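Local atomic coordinates of predicted sugar phosphatases of the HAD superfamily (Cytophaga hutchinsonii, PDB entry 2HX1), a protein that probably hydrolyses phosphate esters of sugars or related metabolites, as a magnesium-binding member of the haloacid dehalogenase (HAD) superfamily of phosphatases. Residues M119-D127 with D149-L157; K204-Y214 with H236-L247. One frame throughout, in Å; residues are numbered along the deposited sequence.

Interaction 1 of 2, residues M119-D127 with D149-L157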
# COMPACT_ATOMS: atom_id res chain seq x y z
N MSE A 119 -2.27 20.73 -27.15
CA MSE A 119 -1.73 19.46 -26.72
C MSE A 119 -0.23 19.48 -27.03
O MSE A 119 0.14 19.80 -28.16
CB MSE A 119 -2.33 18.33 -27.53
CG MSE A 119 -3.83 18.18 -27.43
SE MSE A 119 -4.35 17.67 -25.68
CE MSE A 119 -3.75 15.73 -25.70
N LEU A 120 0.60 19.14 -26.03
CA LEU A 120 2.05 18.89 -26.23
C LEU A 120 2.54 17.67 -25.43
O LEU A 120 2.12 17.46 -24.28
CB LEU A 120 2.90 20.09 -25.79
CG LEU A 120 2.96 21.35 -26.67
CD1 LEU A 120 3.58 22.49 -25.88
CD2 LEU A 120 3.79 21.12 -27.92
N PRO A 121 3.47 16.90 -26.00
CA PRO A 121 4.01 15.80 -25.24
C PRO A 121 4.82 16.33 -24.07
O PRO A 121 5.42 17.43 -24.17
CB PRO A 121 4.93 15.10 -26.23
CG PRO A 121 5.33 16.16 -27.17
CD PRO A 121 4.11 17.03 -27.32
N VAL A 122 4.87 15.58 -22.97
CA VAL A 122 5.73 15.97 -21.83
C VAL A 122 7.16 16.33 -22.29
O VAL A 122 7.76 17.25 -21.74
CB VAL A 122 5.74 14.90 -20.70
CG1 VAL A 122 6.87 15.16 -19.70
CG2 VAL A 122 4.39 14.87 -19.96
N SER A 123 7.67 15.67 -23.32
CA SER A 123 9.00 15.93 -23.85
C SER A 123 9.22 17.35 -24.34
O SER A 123 10.36 17.82 -24.38
CB SER A 123 9.25 15.03 -25.05
OG SER A 123 8.32 15.33 -26.07
N ALA A 124 8.15 18.03 -24.75
CA ALA A 124 8.23 19.41 -25.25
C ALA A 124 7.95 20.45 -24.18
O ALA A 124 7.70 21.63 -24.51
CB ALA A 124 7.28 19.62 -26.44
N ILE A 125 7.97 20.03 -22.91
CA ILE A 125 7.74 20.95 -21.81
C ILE A 125 9.06 21.27 -21.16
O ILE A 125 9.88 20.37 -20.91
CB ILE A 125 6.82 20.37 -20.72
CG1 ILE A 125 5.47 19.98 -21.32
CG2 ILE A 125 6.64 21.39 -19.57
CD1 ILE A 125 4.70 21.11 -21.92
N ASP A 126 9.27 22.56 -20.90
CA ASP A 126 10.47 23.05 -20.25
C ASP A 126 10.15 24.33 -19.51
O ASP A 126 8.99 24.78 -19.50
CB ASP A 126 11.56 23.34 -21.30
CG ASP A 126 11.11 24.36 -22.36
OD1 ASP A 126 10.31 25.28 -22.05
OD2 ASP A 126 11.55 24.23 -23.53
N ASP A 127 11.16 24.94 -18.91
CA ASP A 127 10.98 26.19 -18.18
C ASP A 127 10.34 27.29 -19.05
O ASP A 127 9.69 28.20 -18.56
CB ASP A 127 12.33 26.64 -17.61
CG ASP A 127 12.80 25.73 -16.49
OD1 ASP A 127 11.95 25.28 -15.67
OD2 ASP A 127 14.02 25.44 -16.42
N ASP A 149 11.06 11.03 -19.93
CA ASP A 149 9.73 11.63 -19.71
C ASP A 149 8.99 11.17 -18.49
O ASP A 149 8.12 11.90 -18.02
CB ASP A 149 8.91 11.48 -20.98
CG ASP A 149 9.53 12.25 -22.14
OD1 ASP A 149 10.44 13.07 -21.86
OD2 ASP A 149 9.11 12.06 -23.31
N LEU A 150 9.32 10.01 -17.93
CA LEU A 150 8.82 9.67 -16.60
C LEU A 150 9.45 10.56 -15.53
O LEU A 150 8.77 11.03 -14.60
CB LEU A 150 9.08 8.21 -16.25
CG LEU A 150 8.29 7.28 -17.18
CD1 LEU A 150 8.48 5.86 -16.80
CD2 LEU A 150 6.79 7.66 -17.23
N ASN A 151 10.76 10.74 -15.63
CA ASN A 151 11.45 11.74 -14.84
C ASN A 151 10.86 13.12 -15.02
O ASN A 151 10.56 13.79 -14.02
CB ASN A 151 12.95 11.74 -15.11
CG ASN A 151 13.68 10.70 -14.29
OD1 ASN A 151 13.70 10.79 -13.06
ND2 ASN A 151 14.31 9.73 -14.96
N LYS A 152 10.65 13.56 -16.26
CA LYS A 152 10.06 14.91 -16.46
C LYS A 152 8.64 15.00 -15.88
O LYS A 152 8.26 16.02 -15.38
CB LYS A 152 9.98 15.30 -17.95
CG LYS A 152 11.26 15.87 -18.56
CD LYS A 152 11.03 16.41 -20.01
CE LYS A 152 11.75 17.78 -20.23
NZ LYS A 152 11.98 18.18 -21.67
N THR A 153 7.85 13.92 -15.95
CA THR A 153 6.48 13.92 -15.40
C THR A 153 6.49 14.02 -13.88
O THR A 153 5.72 14.78 -13.28
CB THR A 153 5.72 12.67 -15.82
OG1 THR A 153 5.64 12.65 -17.24
CG2 THR A 153 4.29 12.63 -15.24
N VAL A 154 7.41 13.31 -13.24
CA VAL A 154 7.59 13.47 -11.80
C VAL A 154 7.84 14.94 -11.47
O VAL A 154 7.16 15.52 -10.62
CB VAL A 154 8.68 12.52 -11.22
CG1 VAL A 154 9.16 12.93 -9.81
CG2 VAL A 154 8.17 11.10 -11.18
N ASN A 155 8.79 15.57 -12.18
CA ASN A 155 9.11 16.95 -11.89
C ASN A 155 7.99 17.94 -12.27
O ASN A 155 7.78 18.93 -11.56
CB ASN A 155 10.41 17.31 -12.57
CG ASN A 155 11.60 16.67 -11.89
OD1 ASN A 155 11.82 16.88 -10.69
ND2 ASN A 155 12.34 15.86 -12.65
N LEU A 156 7.27 17.65 -13.36
CA LEU A 156 6.15 18.48 -13.78
C LEU A 156 5.10 18.56 -12.69
O LEU A 156 4.57 19.64 -12.39
CB LEU A 156 5.51 17.90 -15.03
CG LEU A 156 4.26 18.61 -15.54
CD1 LEU A 156 4.53 20.10 -15.85
CD2 LEU A 156 3.77 17.85 -16.76
N LEU A 157 4.80 17.41 -12.10
CA LEU A 157 3.76 17.31 -11.09
C LEU A 157 4.21 17.83 -9.71
O LEU A 157 3.39 18.19 -8.88
CB LEU A 157 3.31 15.85 -10.97
CG LEU A 157 2.55 15.31 -12.19
CD1 LEU A 157 2.19 13.84 -11.97
CD2 LEU A 157 1.31 16.19 -12.50
O HOH W 1 6.55 12.87 -23.89

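Interaction 2 of 2, residues K204-Y214 with H236-L247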
# COMPACT_ATOMS: atom_id res chain seq x y z
N LYS A 204 -14.36 2.25 -15.81
CA LYS A 204 -14.76 1.17 -14.92
C LYS A 204 -13.67 0.99 -13.86
O LYS A 204 -12.50 1.05 -14.20
CB LYS A 204 -14.94 -0.15 -15.71
CG LYS A 204 -15.88 -0.05 -16.95
CD LYS A 204 -15.82 -1.31 -17.80
CE LYS A 204 -14.53 -1.42 -18.61
NZ LYS A 204 -14.61 -2.50 -19.61
N PRO A 205 -14.06 0.73 -12.60
CA PRO A 205 -15.39 0.43 -12.04
C PRO A 205 -16.29 1.63 -11.67
O PRO A 205 -17.33 1.44 -11.00
CB PRO A 205 -15.03 -0.31 -10.77
CG PRO A 205 -13.78 0.36 -10.30
CD PRO A 205 -13.01 0.66 -11.57
N ASP A 206 -15.93 2.84 -12.10
CA ASP A 206 -16.83 4.01 -11.97
C ASP A 206 -18.04 3.71 -12.85
O ASP A 206 -18.02 2.76 -13.63
CB ASP A 206 -16.18 5.30 -12.48
CG ASP A 206 -15.01 5.81 -11.60
OD1 ASP A 206 -14.78 5.28 -10.46
OD2 ASP A 206 -14.35 6.78 -12.06
N SER A 207 -19.07 4.55 -12.72
CA SER A 207 -20.38 4.29 -13.30
C SER A 207 -20.85 5.33 -14.32
O SER A 207 -22.00 5.21 -14.82
CB SER A 207 -21.41 4.20 -12.19
OG SER A 207 -21.63 5.47 -11.61
N GLN A 208 -20.01 6.32 -14.65
CA GLN A 208 -20.43 7.38 -15.58
C GLN A 208 -20.75 6.85 -16.95
O GLN A 208 -21.74 7.26 -17.55
CB GLN A 208 -19.41 8.54 -15.70
CG GLN A 208 -19.25 9.37 -14.41
CD GLN A 208 -18.60 10.75 -14.63
OE1 GLN A 208 -19.20 11.62 -15.24
NE2 GLN A 208 -17.37 10.93 -14.14
N MSE A 209 -19.95 5.92 -17.46
CA MSE A 209 -20.17 5.41 -18.81
C MSE A 209 -21.46 4.60 -18.88
O MSE A 209 -22.26 4.74 -19.87
CB MSE A 209 -19.00 4.59 -19.30
CG MSE A 209 -17.79 5.41 -19.72
SE MSE A 209 -16.38 4.27 -20.41
CE MSE A 209 -15.99 3.11 -18.90
N PHE A 210 -21.65 3.77 -17.84
CA PHE A 210 -22.86 2.98 -17.68
C PHE A 210 -24.06 3.90 -17.68
O PHE A 210 -25.04 3.64 -18.33
CB PHE A 210 -22.88 2.20 -16.36
CG PHE A 210 -21.80 1.14 -16.21
CD1 PHE A 210 -21.30 0.45 -17.29
CD2 PHE A 210 -21.31 0.84 -14.95
CE1 PHE A 210 -20.32 -0.54 -17.12
CE2 PHE A 210 -20.33 -0.12 -14.77
CZ PHE A 210 -19.84 -0.82 -15.86
N MSE A 211 -23.98 4.98 -16.92
CA MSE A 211 -25.10 5.90 -16.79
C MSE A 211 -25.46 6.56 -18.14
O MSE A 211 -26.62 6.81 -18.46
CB MSE A 211 -24.77 6.94 -15.73
CG MSE A 211 -25.91 7.89 -15.44
SE MSE A 211 -27.67 7.03 -14.98
CE MSE A 211 -27.56 6.74 -12.98
N PHE A 212 -24.43 6.87 -18.92
CA PHE A 212 -24.60 7.45 -20.25
C PHE A 212 -25.36 6.50 -21.20
O PHE A 212 -26.33 6.88 -21.84
CB PHE A 212 -23.21 7.85 -20.81
CG PHE A 212 -23.27 8.38 -22.19
CD1 PHE A 212 -23.74 9.65 -22.44
CD2 PHE A 212 -22.89 7.59 -23.27
CE1 PHE A 212 -23.81 10.13 -23.74
CE2 PHE A 212 -22.98 8.05 -24.56
CZ PHE A 212 -23.42 9.32 -24.80
N ALA A 213 -24.93 5.24 -21.22
CA ALA A 213 -25.56 4.20 -22.03
C ALA A 213 -26.98 3.95 -21.54
O ALA A 213 -27.92 3.85 -22.33
CB ALA A 213 -24.77 2.89 -21.97
N TYR A 214 -27.14 3.86 -20.22
CA TYR A 214 -28.45 3.58 -19.62
C TYR A 214 -29.43 4.68 -19.99
O TYR A 214 -30.56 4.40 -20.38
CB TYR A 214 -28.31 3.47 -18.11
CG TYR A 214 -29.59 3.15 -17.33
CD1 TYR A 214 -30.41 2.07 -17.67
CD2 TYR A 214 -29.95 3.91 -16.23
CE1 TYR A 214 -31.55 1.78 -16.94
CE2 TYR A 214 -31.10 3.63 -15.49
CZ TYR A 214 -31.90 2.56 -15.85
OH TYR A 214 -33.04 2.30 -15.09
N HIS A 236 -12.29 -6.65 -10.82
CA HIS A 236 -12.19 -5.41 -10.09
C HIS A 236 -12.54 -4.21 -10.95
O HIS A 236 -12.65 -3.12 -10.42
CB HIS A 236 -10.79 -5.24 -9.47
CG HIS A 236 -9.68 -5.61 -10.40
ND1 HIS A 236 -8.99 -4.67 -11.14
CD2 HIS A 236 -9.16 -6.81 -10.74
CE1 HIS A 236 -8.08 -5.28 -11.88
NE2 HIS A 236 -8.16 -6.58 -11.66
N THR A 237 -12.75 -4.41 -12.26
CA THR A 237 -13.19 -3.32 -13.13
C THR A 237 -14.62 -3.57 -13.71
O THR A 237 -15.62 -2.89 -13.37
CB THR A 237 -12.17 -3.04 -14.30
OG1 THR A 237 -11.98 -4.23 -15.07
CG2 THR A 237 -10.79 -2.61 -13.80
N ASP A 238 -14.73 -4.57 -14.59
CA ASP A 238 -16.01 -4.92 -15.21
C ASP A 238 -17.09 -5.42 -14.24
O ASP A 238 -18.22 -4.94 -14.28
CB ASP A 238 -15.79 -6.00 -16.28
CG ASP A 238 -14.69 -5.65 -17.24
OD1 ASP A 238 -14.62 -4.47 -17.68
OD2 ASP A 238 -13.86 -6.54 -17.52
N ILE A 239 -16.75 -6.38 -13.40
CA ILE A 239 -17.74 -7.08 -12.59
C ILE A 239 -18.10 -6.23 -11.40
O ILE A 239 -19.27 -6.03 -11.13
CB ILE A 239 -17.25 -8.46 -12.12
CG1 ILE A 239 -16.70 -9.28 -13.31
CG2 ILE A 239 -18.39 -9.21 -11.41
CD1 ILE A 239 -17.66 -9.40 -14.50
N LEU A 240 -17.09 -5.72 -10.68
CA LEU A 240 -17.31 -4.78 -9.55
C LEU A 240 -18.08 -3.57 -10.03
O LEU A 240 -19.11 -3.19 -9.45
CB LEU A 240 -15.96 -4.36 -8.93
CG LEU A 240 -15.98 -3.34 -7.78
CD1 LEU A 240 -16.78 -3.89 -6.66
CD2 LEU A 240 -14.57 -2.91 -7.31
N GLY A 241 -17.60 -2.98 -11.13
CA GLY A 241 -18.22 -1.79 -11.70
C GLY A 241 -19.68 -2.00 -12.02
O GLY A 241 -20.53 -1.25 -11.57
N GLY A 242 -19.97 -3.05 -12.78
CA GLY A 242 -21.36 -3.41 -13.13
C GLY A 242 -22.24 -3.68 -11.91
O GLY A 242 -23.35 -3.18 -11.81
N ASN A 243 -21.74 -4.49 -11.00
CA ASN A 243 -22.52 -4.84 -9.80
C ASN A 243 -22.92 -3.61 -8.96
O ASN A 243 -24.09 -3.44 -8.58
CB ASN A 243 -21.68 -5.80 -8.96
CG ASN A 243 -21.77 -7.23 -9.43
OD1 ASN A 243 -22.60 -7.57 -10.26
ND2 ASN A 243 -20.93 -8.09 -8.86
N LYS A 244 -21.95 -2.74 -8.71
CA LYS A 244 -22.22 -1.54 -7.94
C LYS A 244 -23.29 -0.66 -8.58
O LYS A 244 -24.05 -0.03 -7.88
CB LYS A 244 -20.93 -0.73 -7.75
CG LYS A 244 -19.92 -1.35 -6.87
CD LYS A 244 -18.69 -0.43 -6.69
CE LYS A 244 -18.99 0.80 -5.78
NZ LYS A 244 -17.74 1.61 -5.54
N PHE A 245 -23.32 -0.62 -9.91
CA PHE A 245 -24.30 0.19 -10.63
C PHE A 245 -25.66 -0.47 -10.71
O PHE A 245 -26.62 0.18 -11.09
CB PHE A 245 -23.82 0.48 -12.04
CG PHE A 245 -24.63 1.51 -12.75
CD1 PHE A 245 -24.63 2.83 -12.30
CD2 PHE A 245 -25.37 1.20 -13.86
CE1 PHE A 245 -25.38 3.80 -12.94
CE2 PHE A 245 -26.14 2.18 -14.52
CZ PHE A 245 -26.12 3.48 -14.07
N GLY A 246 -25.77 -1.75 -10.37
CA GLY A 246 -27.04 -2.46 -10.43
C GLY A 246 -27.20 -3.36 -11.64
O GLY A 246 -28.23 -4.03 -11.80
N LEU A 247 -26.18 -3.40 -12.50
CA LEU A 247 -26.27 -4.23 -13.71
C LEU A 247 -26.12 -5.70 -13.33
O LEU A 247 -25.52 -6.01 -12.30
CB LEU A 247 -25.19 -3.84 -14.73
CG LEU A 247 -25.10 -2.37 -15.15
CD1 LEU A 247 -23.93 -2.16 -16.12
CD2 LEU A 247 -26.44 -1.93 -15.77
O HOH W 2 -20.07 1.37 -10.94
O HOH W 3 -17.12 2.41 -8.36

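Interaction 1 of 2, residues M119-D127 with D149-L157
Val122 straddles the hydroxyl of Thr153, and here the turn after a strand packs into the flank of a helix. Both methyls of the valine, CG1 and CG2, stand 3.7 Å from Thr153 OG1, the two side chains crossing at about a right angle. The hydroxyl can sit against hydrocarbon because its polar need is met within the helix: Thr153 OG1 donates to Asp149 O at 2.7 Å, and that carbonyl also accepts the regular helical bond from Thr153 N. Chi1 of Val122 (167°) carries CG1 opposite the backbone N, which lays this methyl against Lys152 CB at 3.6 Å. Farther along the helix Leu156 takes a looser place, its CD1 4.5 Å from Ile125 CG2.

The outer side is polar and softer. Lys152 runs past the valine, bends at chi3 (137°), and brings NZ to two carbonyls of the turn. The ammonium is shared between them through two weak bonds, 3.2 Å from Lys152 NZ to Ser123 O and 3.1 Å from Lys152 NZ to Ile125 O. At exposed Ser123 a water accepts from the backbone N and donates to Asp149 OD2, a bridge in place of a direct bond.

Beneath the packed side, Val122 and Thr153 both rest on Leu103 of strand 98-103 and Leu136 of strand 133-138. Helix 146-159 thus packs on the five-stranded parallel sheet edged by strand 117-121, probably the cap domain as in NagD-like HAD phosphatases, with helix 184-195 touching Thr153 and Leu157.

Interaction 2 of 2, residues K204-Y214 with H236-L247
Lys204 NZ is gripped by three oxygens, two from carboxylates and one from a backbone carbonyl. Across the contact it forms a salt bridge of 2.8 Å with Asp238 OD1, met nearly along the carboxylate's C-O axis; Asp20, a magnesium ligand, makes a second salt bridge to it, and Val52 O accepts a further bond. A bend at chi3 (-74°) turns the lysine chain toward the aspartate. Asp238 OD2 accepts from Thr234 N and, weakly, from Asp233 N.

After a cis peptide bond, Pro205 lies directly on the helix at Gly241. The backbones come close enough for a CA-H...O contact, Gly241 CA to Pro205 O at 3.4 Å, while one water donates to both Pro205 O and Gly241 O.

Aromatic packing continues the interface. Phe210 turns its ring edge to Gly241 O, and Leu247 CD1 sits over the ring's centre, 3.9 Å from the centroid. Phe210 CB lies over a face of Phe245, although the two rings are inclined obliquely at 40°. At the edge of Phe245 the selenium of Met211, a selenomethionine, makes a Met-aromatic contact. Gly246, with positive phi, ends helix 235-245 in a Schellman motif.

Both segments also pack on strand 228-232, Phe210 and Asp238 on Met230. Lys204 paired with metal-binding Asp20, and Asp238 in one acidic motif with metal-binding Asp233, its side chain about 4 Å from the magnesium ion, are characteristic of the HAD phosphatase active site.

From the N terminus, the chain builds strands of the six-stranded parallel sheet that carries the magnesium site before it enters the five-stranded parallel sheet. There interaction 1 closes a loop of 21 residues containing strand 133-138, tying the end of edge strand 117-121 to helix 146-159. The chain leaves through strand 199-202, and interaction 2 then closes another 21-residue loop, around strand 228-232, joining two helices of the metal-binding part. The loops follow in series, neither nested nor crossed. The centres of the two contacts lie about 33 Å apart on opposite sides of the chain's centre, each within a different alpha/beta unit of the chain.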